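Local coordinates for peptidoglycan synthetase penicillin-binding protein 3 (Bifidobacterium adolescentis, PDB 4YE5) that probably acts as a penicillin-binding transpeptidase that cross-links peptidoglycan in the cell wall, at residues A30-I35 with A44-R49; L292-M297 with S459-A464; E357-F362 with T394-L399; Q370-G373 with G378-E381. All blocks are in the same frame, centred on the assembly; numbering follows the deposited sequence.

Contact 1. Residues A30-I35 with A44-R49; sequences ARRGKI and AQSVER
Two backbone bonds tie Ile35 to Ala44: Ile35 N donates to Ala44 O at 3.0 Å, and Ala44 N returns a bond to Ile35 O at 3.1 Å. They make an antiparallel hydrogen-bonded pair whose side chains share one face, and the small methyl of Ala44 fits beside Ile35, CB to CD1 at 3.8 Å. The same Ala44 O also takes a CA-H...O contact from Lys34 CA, while the Lys34 and Gln45 chains run side by side. This is the mouth of a beta hairpin, strands 35-36 and 42-46, within the range of the PBP dimerisation domain. Strand 214-217 flanks 35-36 on its other side, where Asp214 receives Lys34 N. Away from the paired residues the backbones part, and a water takes over, donating to Arg32 O (2.6 Å) and accepting from Ser46 N (3.0 Å). Ser46 OG rests against Arg32 CB but bonds to Arg148, whereas the extended Arg32 chain carries its guanidinium away to Glu174. At the far end Arg31 bends at chi3 (56°), laying its guanidinium under the carboxylate of Glu48. Glu48 OE1 sits over the centre of that face, with NH1 of Arg31 at 3.2 Å; the bridge is therefore one of charge, since no N-H points at the oxygen. OE2 of Glu48 bonds to Tyr50 OH, which probably holds the carboxylate in place over the guanidinium.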
# COMPACT_ATOMS: atom_id res chain seq x y z
N ALA A 30 -22.46 10.85 3.65
CA ALA A 30 -21.20 11.50 3.32
C ALA A 30 -20.64 10.94 2.00
O ALA A 30 -20.74 9.74 1.74
CB ALA A 30 -20.16 11.28 4.45
N ARG A 31 -20.07 11.82 1.17
CA ARG A 31 -19.42 11.39 -0.07
C ARG A 31 -17.99 10.93 0.20
O ARG A 31 -17.25 11.55 0.98
CB ARG A 31 -19.42 12.51 -1.11
CG ARG A 31 -20.82 13.09 -1.37
CD ARG A 31 -20.76 14.36 -2.22
NE ARG A 31 -20.07 14.12 -3.49
CZ ARG A 31 -19.51 15.07 -4.23
NH1 ARG A 31 -19.56 16.34 -3.84
NH2 ARG A 31 -18.90 14.76 -5.37
N ARG A 32 -17.60 9.84 -0.44
CA ARG A 32 -16.29 9.26 -0.21
C ARG A 32 -15.17 10.14 -0.76
O ARG A 32 -15.26 10.67 -1.87
CB ARG A 32 -16.22 7.87 -0.82
CG ARG A 32 -15.00 7.06 -0.36
CD ARG A 32 -15.10 5.62 -0.80
NE ARG A 32 -13.99 4.84 -0.27
CZ ARG A 32 -13.95 4.35 0.96
NH1 ARG A 32 -14.97 4.56 1.80
NH2 ARG A 32 -12.88 3.64 1.35
N GLY A 33 -14.10 10.30 0.01
CA GLY A 33 -12.94 11.06 -0.44
C GLY A 33 -12.15 10.38 -1.55
O GLY A 33 -12.38 9.21 -1.87
N LYS A 34 -11.24 11.12 -2.15
CA LYS A 34 -10.41 10.59 -3.23
C LYS A 34 -9.12 9.96 -2.70
O LYS A 34 -8.68 10.22 -1.57
CB LYS A 34 -10.03 11.69 -4.24
CG LYS A 34 -11.16 12.60 -4.71
CD LYS A 34 -10.65 13.53 -5.82
CE LYS A 34 -11.21 14.95 -5.71
NZ LYS A 34 -12.69 15.02 -5.56
N ILE A 35 -8.52 9.12 -3.53
CA ILE A 35 -7.15 8.68 -3.32
C ILE A 35 -6.32 9.24 -4.46
O ILE A 35 -6.72 9.15 -5.63
CB ILE A 35 -7.02 7.15 -3.30
CG1 ILE A 35 -7.84 6.57 -2.13
CG2 ILE A 35 -5.51 6.74 -3.17
CD1 ILE A 35 -8.14 5.07 -2.24
N ALA A 44 -8.46 7.18 -7.28
CA ALA A 44 -9.77 6.63 -6.93
C ALA A 44 -10.70 7.78 -6.63
O ALA A 44 -10.33 8.71 -5.91
CB ALA A 44 -9.67 5.74 -5.68
N GLN A 45 -11.91 7.72 -7.17
CA GLN A 45 -12.93 8.69 -6.80
C GLN A 45 -14.34 8.21 -7.09
O GLN A 45 -14.57 7.40 -7.99
CB GLN A 45 -12.69 10.05 -7.46
CG GLN A 45 -12.79 10.06 -8.96
CD GLN A 45 -12.85 11.48 -9.51
OE1 GLN A 45 -13.54 12.33 -8.97
NE2 GLN A 45 -12.11 11.73 -10.58
N SER A 46 -15.27 8.73 -6.30
CA SER A 46 -16.66 8.30 -6.38
C SER A 46 -17.47 9.23 -7.29
O SER A 46 -17.18 10.42 -7.40
CB SER A 46 -17.27 8.24 -4.97
OG SER A 46 -16.60 7.28 -4.16
N VAL A 47 -18.49 8.67 -7.93
CA VAL A 47 -19.38 9.43 -8.80
C VAL A 47 -20.57 9.90 -7.98
O VAL A 47 -21.29 9.07 -7.41
CB VAL A 47 -19.93 8.52 -9.93
CG1 VAL A 47 -20.68 9.35 -10.97
CG2 VAL A 47 -18.79 7.73 -10.58
N GLU A 48 -20.79 11.20 -7.91
CA GLU A 48 -21.95 11.72 -7.19
C GLU A 48 -23.23 11.64 -8.02
O GLU A 48 -23.50 12.53 -8.82
CB GLU A 48 -21.72 13.16 -6.71
CG GLU A 48 -22.81 13.62 -5.74
CD GLU A 48 -22.82 15.13 -5.50
OE1 GLU A 48 -21.88 15.81 -5.95
OE2 GLU A 48 -23.78 15.63 -4.86
N ARG A 49 -23.98 10.56 -7.84
CA ARG A 49 -25.31 10.41 -8.43
C ARG A 49 -26.25 9.93 -7.32
O ARG A 49 -25.79 9.50 -6.26
CB ARG A 49 -25.30 9.38 -9.56
CG ARG A 49 -24.21 9.59 -10.60
CD ARG A 49 -24.39 10.89 -11.37
NE ARG A 49 -25.43 10.77 -12.39
CZ ARG A 49 -25.42 11.42 -13.55
NH1 ARG A 49 -24.42 12.24 -13.84
NH2 ARG A 49 -26.41 11.25 -14.41
O HOH W 1 -14.31 10.70 -4.31

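Contact 2. Residues L292-M297 with S459-A464; sequences LAMSGM and SQMLNA
Segments 292-297 and 459-464, on helices 290-299 and 455-470, come nearest at Ser295 and Met461, whose CA atoms lie 6.8 Å apart, and no hydrogen bond joins them. The contact is helix-helix packing in the helical part of the transpeptidase fold. Helix 290-299 begins beside a probable SxxK motif, which in this family carries the active-site serine, so the contact packs the helix that runs on from that motif. The methionines are modelled as selenomethionine, and two of them do most of the touching. Met294 sends CG anti to its own backbone N (chi1 -174°), which leads the chain out toward the second helix. There CG meets the selenium SE of Met461 at 3.7 Å, and the two selenium atoms, SE of Met294 and SE of Met461, are 3.9 Å apart. Met461 bends at both chi2 and chi3 and so folds its CE back against CB and SE of Met294. Long, unbranched and flexible chains suit the site because they can bend to lie against each other. Leu335 and Leu339 of helix 335-340 and Met347 of helix 344-350 add to the apolar surround of Met294, while Ile418 packs on Ser295 and Met461. A small serine lets the second helix in close, and its polar tip stays satisfied inside its own helix through Val291 O. Even so, Ser295 OG lies only 3.3 Å from CG of Met461.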
# COMPACT_ATOMS: atom_id res chain seq x y z
N LEU A 292 22.83 -7.95 7.70
CA LEU A 292 22.37 -7.69 9.07
C LEU A 292 23.30 -8.28 10.11
O LEU A 292 23.65 -7.61 11.10
CB LEU A 292 20.95 -8.24 9.30
CG LEU A 292 19.87 -8.02 8.24
CD1 LEU A 292 18.50 -8.22 8.87
CD2 LEU A 292 19.97 -6.67 7.59
N ALA A 293 23.70 -9.54 9.92
CA ALA A 293 24.55 -10.20 10.93
C ALA A 293 25.94 -9.58 11.00
O ALA A 293 26.51 -9.41 12.10
CB ALA A 293 24.65 -11.71 10.66
N MSE A 294 26.49 -9.25 9.84
CA MSE A 294 27.84 -8.67 9.76
C MSE A 294 27.88 -7.27 10.33
O MSE A 294 28.86 -6.87 10.97
CB MSE A 294 28.33 -8.61 8.30
CG MSE A 294 29.78 -8.15 8.16
SE MSE A 294 30.47 -8.19 6.33
CE MSE A 294 30.42 -10.11 6.06
N SER A 295 26.83 -6.49 10.06
CA SER A 295 26.70 -5.19 10.68
C SER A 295 26.83 -5.33 12.20
O SER A 295 27.51 -4.52 12.86
CB SER A 295 25.36 -4.53 10.32
OG SER A 295 25.35 -4.16 8.95
N GLY A 296 26.19 -6.36 12.74
CA GLY A 296 26.26 -6.66 14.17
C GLY A 296 27.69 -6.96 14.62
O GLY A 296 28.15 -6.47 15.66
N MSE A 297 28.41 -7.76 13.84
CA MSE A 297 29.79 -8.12 14.16
C MSE A 297 30.70 -6.90 14.25
O MSE A 297 31.54 -6.80 15.14
CB MSE A 297 30.37 -9.08 13.12
CG MSE A 297 29.67 -10.41 13.09
SE MSE A 297 30.38 -11.46 11.64
CE MSE A 297 29.04 -12.88 11.68
N SER A 459 28.86 2.97 6.95
CA SER A 459 29.73 3.33 5.83
C SER A 459 30.55 2.15 5.36
O SER A 459 30.76 1.98 4.16
CB SER A 459 30.71 4.45 6.24
OG SER A 459 30.01 5.67 6.30
N GLN A 460 31.08 1.37 6.30
CA GLN A 460 31.92 0.22 5.95
C GLN A 460 31.10 -0.87 5.27
O GLN A 460 31.58 -1.53 4.35
CB GLN A 460 32.62 -0.32 7.20
CG GLN A 460 33.65 0.67 7.74
CD GLN A 460 34.21 0.29 9.11
OE1 GLN A 460 33.79 -0.70 9.72
NE2 GLN A 460 35.15 1.08 9.59
N MSE A 461 29.86 -1.05 5.72
CA MSE A 461 28.97 -2.04 5.11
C MSE A 461 28.52 -1.60 3.70
O MSE A 461 28.38 -2.41 2.80
CB MSE A 461 27.74 -2.28 6.00
CG MSE A 461 28.03 -3.03 7.30
SE MSE A 461 28.89 -4.73 6.95
CE MSE A 461 27.53 -5.55 5.85
N LEU A 462 28.30 -0.31 3.52
CA LEU A 462 27.95 0.22 2.21
C LEU A 462 29.11 -0.03 1.23
O LEU A 462 28.90 -0.43 0.07
CB LEU A 462 27.69 1.73 2.33
CG LEU A 462 27.09 2.48 1.15
CD1 LEU A 462 25.71 1.94 0.82
CD2 LEU A 462 26.99 3.96 1.48
N ASN A 463 30.32 0.22 1.71
CA ASN A 463 31.54 -0.05 0.97
C ASN A 463 31.64 -1.55 0.59
O ASN A 463 31.94 -1.89 -0.55
CB ASN A 463 32.74 0.40 1.82
CG ASN A 463 34.07 0.35 1.06
OD1 ASN A 463 34.41 -0.65 0.44
ND2 ASN A 463 34.83 1.44 1.15
N ALA A 464 31.38 -2.44 1.53
CA ALA A 464 31.41 -3.88 1.25
C ALA A 464 30.28 -4.29 0.29
O ALA A 464 30.47 -5.17 -0.56
CB ALA A 464 31.33 -4.70 2.54

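Contact 3. Residues E357-F362 with T394-L399; sequences EQRYNF and TRNTVL
Arg359 reaches from helix 356-365 into the turns of 394-399, and nearly all of this buried packing of helix against segment in the transpeptidase domain gathers round that one side chain. The tight part is the NH1 corner. It donates to Arg395 O at 2.7 Å and to Asn396 OD1 at 3.0 Å, the latter almost straight (171°). Both acceptors lie in the guanidinium plane, although the nitrogen stands above each carbonyl plane rather than on a lone pair. Because the chain is extended from CG to NE, the flat group arrives far enough out to use these oxygens. Leu399 supplies the apolar wall: its CD1 lies against one face, 3.6 Å from NH1 of Arg359, and its CD2 packs on the aliphatic CG and CD. Arginine suits the site by joining a long greasy stem to five N-H groups. NE bonds to Met354 O, and a ring of neutral oxygens probably disperses the buried charge. Over the opposite face no hydrogen bond is made. There the guanidinium of Arg395, a partly exposed residue, overlies that of Arg359 obliquely, the planes 31° apart, and like charges come close; Arg395 NE is secured by Asn356. The loose touch is that of Val398, its CG1 4.3 Å from CB of Arg359. A water finishes the edge, accepting from Arg359 NH2 at 2.7 Å and donating to OD1 of Asn396.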
# COMPACT_ATOMS: atom_id res chain seq x y z
N GLU A 357 22.22 -14.35 21.76
CA GLU A 357 21.48 -13.14 22.09
C GLU A 357 21.87 -11.98 21.17
O GLU A 357 21.02 -11.23 20.71
CB GLU A 357 21.68 -12.74 23.56
CG GLU A 357 20.87 -11.52 23.96
CD GLU A 357 21.16 -11.04 25.37
OE1 GLU A 357 22.02 -11.65 26.03
OE2 GLU A 357 20.52 -10.06 25.81
N GLN A 358 23.17 -11.84 20.92
CA GLN A 358 23.66 -10.80 20.01
C GLN A 358 23.16 -11.03 18.59
O GLN A 358 22.73 -10.09 17.93
CB GLN A 358 25.19 -10.76 20.03
CG GLN A 358 25.74 -10.26 21.33
CD GLN A 358 27.22 -10.49 21.43
OE1 GLN A 358 27.76 -11.41 20.83
NE2 GLN A 358 27.89 -9.64 22.21
N ARG A 359 23.20 -12.28 18.13
CA ARG A 359 22.67 -12.60 16.81
C ARG A 359 21.22 -12.18 16.69
O ARG A 359 20.86 -11.45 15.76
CB ARG A 359 22.85 -14.10 16.48
CG ARG A 359 24.31 -14.53 16.45
CD ARG A 359 24.50 -16.06 16.40
NE ARG A 359 25.91 -16.41 16.58
CZ ARG A 359 26.53 -17.43 15.99
NH1 ARG A 359 25.85 -18.23 15.17
NH2 ARG A 359 27.82 -17.65 16.20
N TYR A 360 20.38 -12.63 17.62
CA TYR A 360 18.96 -12.28 17.60
C TYR A 360 18.78 -10.76 17.61
O TYR A 360 17.99 -10.20 16.84
CB TYR A 360 18.23 -12.89 18.81
CG TYR A 360 16.76 -12.52 18.85
CD1 TYR A 360 15.80 -13.32 18.23
CD2 TYR A 360 16.33 -11.35 19.48
CE1 TYR A 360 14.45 -12.97 18.24
CE2 TYR A 360 14.99 -10.99 19.50
CZ TYR A 360 14.06 -11.81 18.88
OH TYR A 360 12.73 -11.45 18.90
N ASN A 361 19.51 -10.09 18.51
CA ASN A 361 19.37 -8.66 18.72
C ASN A 361 19.62 -7.87 17.46
O ASN A 361 18.84 -6.99 17.12
CB ASN A 361 20.32 -8.16 19.82
CG ASN A 361 20.26 -6.66 19.99
OD1 ASN A 361 19.36 -6.13 20.64
ND2 ASN A 361 21.22 -5.95 19.39
N PHE A 362 20.69 -8.17 16.74
CA PHE A 362 20.96 -7.39 15.54
C PHE A 362 20.00 -7.66 14.40
O PHE A 362 19.60 -6.73 13.72
CB PHE A 362 22.44 -7.40 15.14
CG PHE A 362 23.25 -6.41 15.94
CD1 PHE A 362 23.31 -5.07 15.56
CD2 PHE A 362 23.88 -6.79 17.11
CE1 PHE A 362 24.03 -4.15 16.32
CE2 PHE A 362 24.60 -5.88 17.87
CZ PHE A 362 24.68 -4.56 17.48
N THR A 394 20.40 -23.91 13.61
CA THR A 394 19.70 -22.68 13.24
C THR A 394 20.36 -21.45 13.85
O THR A 394 20.21 -20.36 13.33
CB THR A 394 18.20 -22.73 13.63
OG1 THR A 394 18.08 -22.82 15.06
CG2 THR A 394 17.51 -23.93 12.98
N ARG A 395 21.09 -21.61 14.96
CA ARG A 395 21.82 -20.48 15.54
C ARG A 395 22.87 -19.98 14.55
O ARG A 395 23.29 -18.83 14.61
CB ARG A 395 22.48 -20.86 16.88
CG ARG A 395 23.69 -21.77 16.73
CD ARG A 395 24.39 -22.02 18.07
NE ARG A 395 24.87 -20.80 18.71
CZ ARG A 395 26.10 -20.31 18.57
NH1 ARG A 395 26.45 -19.19 19.20
NH2 ARG A 395 26.98 -20.93 17.79
N ASN A 396 23.29 -20.86 13.63
CA ASN A 396 24.27 -20.49 12.60
C ASN A 396 23.67 -20.06 11.27
O ASN A 396 24.12 -19.09 10.64
CB ASN A 396 25.27 -21.63 12.41
CG ASN A 396 26.33 -21.64 13.48
OD1 ASN A 396 26.94 -20.60 13.77
ND2 ASN A 396 26.55 -22.80 14.11
N THR A 397 22.64 -20.78 10.82
CA THR A 397 21.97 -20.41 9.56
C THR A 397 21.35 -19.01 9.64
O THR A 397 21.19 -18.33 8.63
CB THR A 397 20.86 -21.43 9.18
OG1 THR A 397 19.85 -21.44 10.19
CG2 THR A 397 21.43 -22.85 9.04
N VAL A 398 21.03 -18.56 10.85
CA VAL A 398 20.47 -17.22 11.01
C VAL A 398 21.48 -16.15 10.56
O VAL A 398 21.10 -15.04 10.19
CB VAL A 398 20.01 -16.97 12.48
CG1 VAL A 398 21.17 -16.50 13.34
CG2 VAL A 398 18.88 -15.95 12.52
N LEU A 399 22.77 -16.50 10.58
CA LEU A 399 23.83 -15.59 10.14
C LEU A 399 23.75 -15.34 8.65
O LEU A 399 24.20 -14.29 8.17
CB LEU A 399 25.22 -16.16 10.45
CG LEU A 399 25.59 -16.40 11.91
CD1 LEU A 399 27.01 -16.97 11.99
CD2 LEU A 399 25.46 -15.10 12.74
O HOH W 2 29.41 -19.24 14.66

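Contact 4. Residues Q370-G373 with G378-E381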
# COMPACT_ATOMS: atom_id res chain seq x y z
N GLN A 370 9.09 -7.86 13.01
CA GLN A 370 8.20 -6.83 13.54
C GLN A 370 7.36 -6.19 12.44
O GLN A 370 7.80 -6.09 11.28
CB GLN A 370 9.03 -5.76 14.25
CG GLN A 370 10.00 -6.33 15.25
CD GLN A 370 11.09 -5.36 15.59
OE1 GLN A 370 10.84 -4.31 16.17
NE2 GLN A 370 12.32 -5.69 15.22
N ALA A 371 6.17 -5.73 12.79
CA ALA A 371 5.31 -5.07 11.83
C ALA A 371 6.03 -3.85 11.25
O ALA A 371 6.76 -3.15 11.96
CB ALA A 371 4.00 -4.66 12.50
N THR A 372 5.88 -3.61 9.95
CA THR A 372 6.44 -2.39 9.36
C THR A 372 5.80 -1.14 9.96
O THR A 372 6.40 -0.06 9.97
CB THR A 372 6.20 -2.33 7.85
OG1 THR A 372 4.79 -2.33 7.60
CG2 THR A 372 6.86 -3.53 7.16
N GLY A 373 4.59 -1.28 10.46
CA GLY A 373 3.82 -0.14 10.93
C GLY A 373 3.00 0.49 9.82
O GLY A 373 2.24 1.41 10.06
N GLY A 378 -3.38 -7.65 5.14
CA GLY A 378 -2.80 -8.87 4.61
C GLY A 378 -1.28 -8.94 4.77
O GLY A 378 -0.64 -9.89 4.36
N GLU A 379 -0.72 -7.91 5.39
CA GLU A 379 0.70 -7.84 5.67
C GLU A 379 1.06 -8.75 6.85
O GLU A 379 0.38 -8.72 7.87
CB GLU A 379 1.07 -6.40 6.02
CG GLU A 379 2.54 -6.19 6.31
CD GLU A 379 2.85 -4.78 6.81
OE1 GLU A 379 2.00 -3.86 6.68
OE2 GLU A 379 3.94 -4.60 7.37
N SER A 380 2.13 -9.53 6.73
CA SER A 380 2.59 -10.38 7.83
C SER A 380 3.73 -9.72 8.61
O SER A 380 4.41 -8.84 8.09
CB SER A 380 3.07 -11.73 7.28
OG SER A 380 3.72 -12.48 8.29
N GLU A 381 3.96 -10.15 9.85
CA GLU A 381 5.12 -9.64 10.59
C GLU A 381 6.38 -10.44 10.28
O GLU A 381 7.46 -10.08 10.73
CB GLU A 381 4.86 -9.61 12.10
CG GLU A 381 3.73 -8.66 12.50
CD GLU A 381 3.45 -8.67 13.99
OE1 GLU A 381 3.90 -9.61 14.68
OE2 GLU A 381 2.79 -7.73 14.47
O HOH W 3 5.61 -6.03 15.61
O HOH W 4 5.62 -6.42 8.30
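Thr372 and Glu379 face each other across an irregular surface loop that doubles back on itself between helices 356-365 and 394-397 of the transpeptidase domain, with Ala371 set against Glu381 close by. Each branch of the loop also carries an ST turn: Thr372 OG1 accepts from Leu374 N, and Ser380 OG from Gly382 N. The Glu381 side chain can be followed along its length. Its CB lies 4.2 Å from Ala371 N and CG comes closer to the same nitrogen, at 3.8 Å. CD runs on past it, and OE2 ends against the methyl of Ala371. A water then links Ala371 N to this oxygen, though its bond to OE2 is weak. Alanine suits the spot, since the small methyl lets CG of Glu381 come up to Ala371 N and CA and leaves OE2 against CB. Glu379 takes a different course: CG stands anti to its backbone N (chi1 -179°), which carries the carboxylate straight across to Thr372. OE1 of Glu379 accepts from Leu376 N, in the residues that join the two segments. OE2 points at the Thr372 hydroxyl, but the modelled separation from OG1, 2.4 Å, is too short to trust in detail, and the bond from Thr372 N is weak. Gln410 from helix 408-419 bonds through NE2 to the carbonyls of both Gln370 and Glu381. A second water donates to Glu379 OE2 at 2.6 Å and to Ser380 O at 2.7 Å.

Contact 1 comes first along the chain, in the dimerisation range, whereas contacts 2, 3 and 4 all fall in the transpeptidase range. Those three are nested: contact 4 lies inside the loop closed by contact 3, which lies inside the loop closed by contact 2. The centres of contacts 1 and 2 are 48 Å apart, on opposite sides of the chain's centre, so contact 1 belongs to a well separated part of an elongated two-domain protein. Contacts 2 and 3, by contrast, touch, with Phe362 and Leu399 packing on helix 290-299, which is shared ground between them. Contact 4 lies closer to the chain's centre in space, its centre 29 Å from that of contact 1.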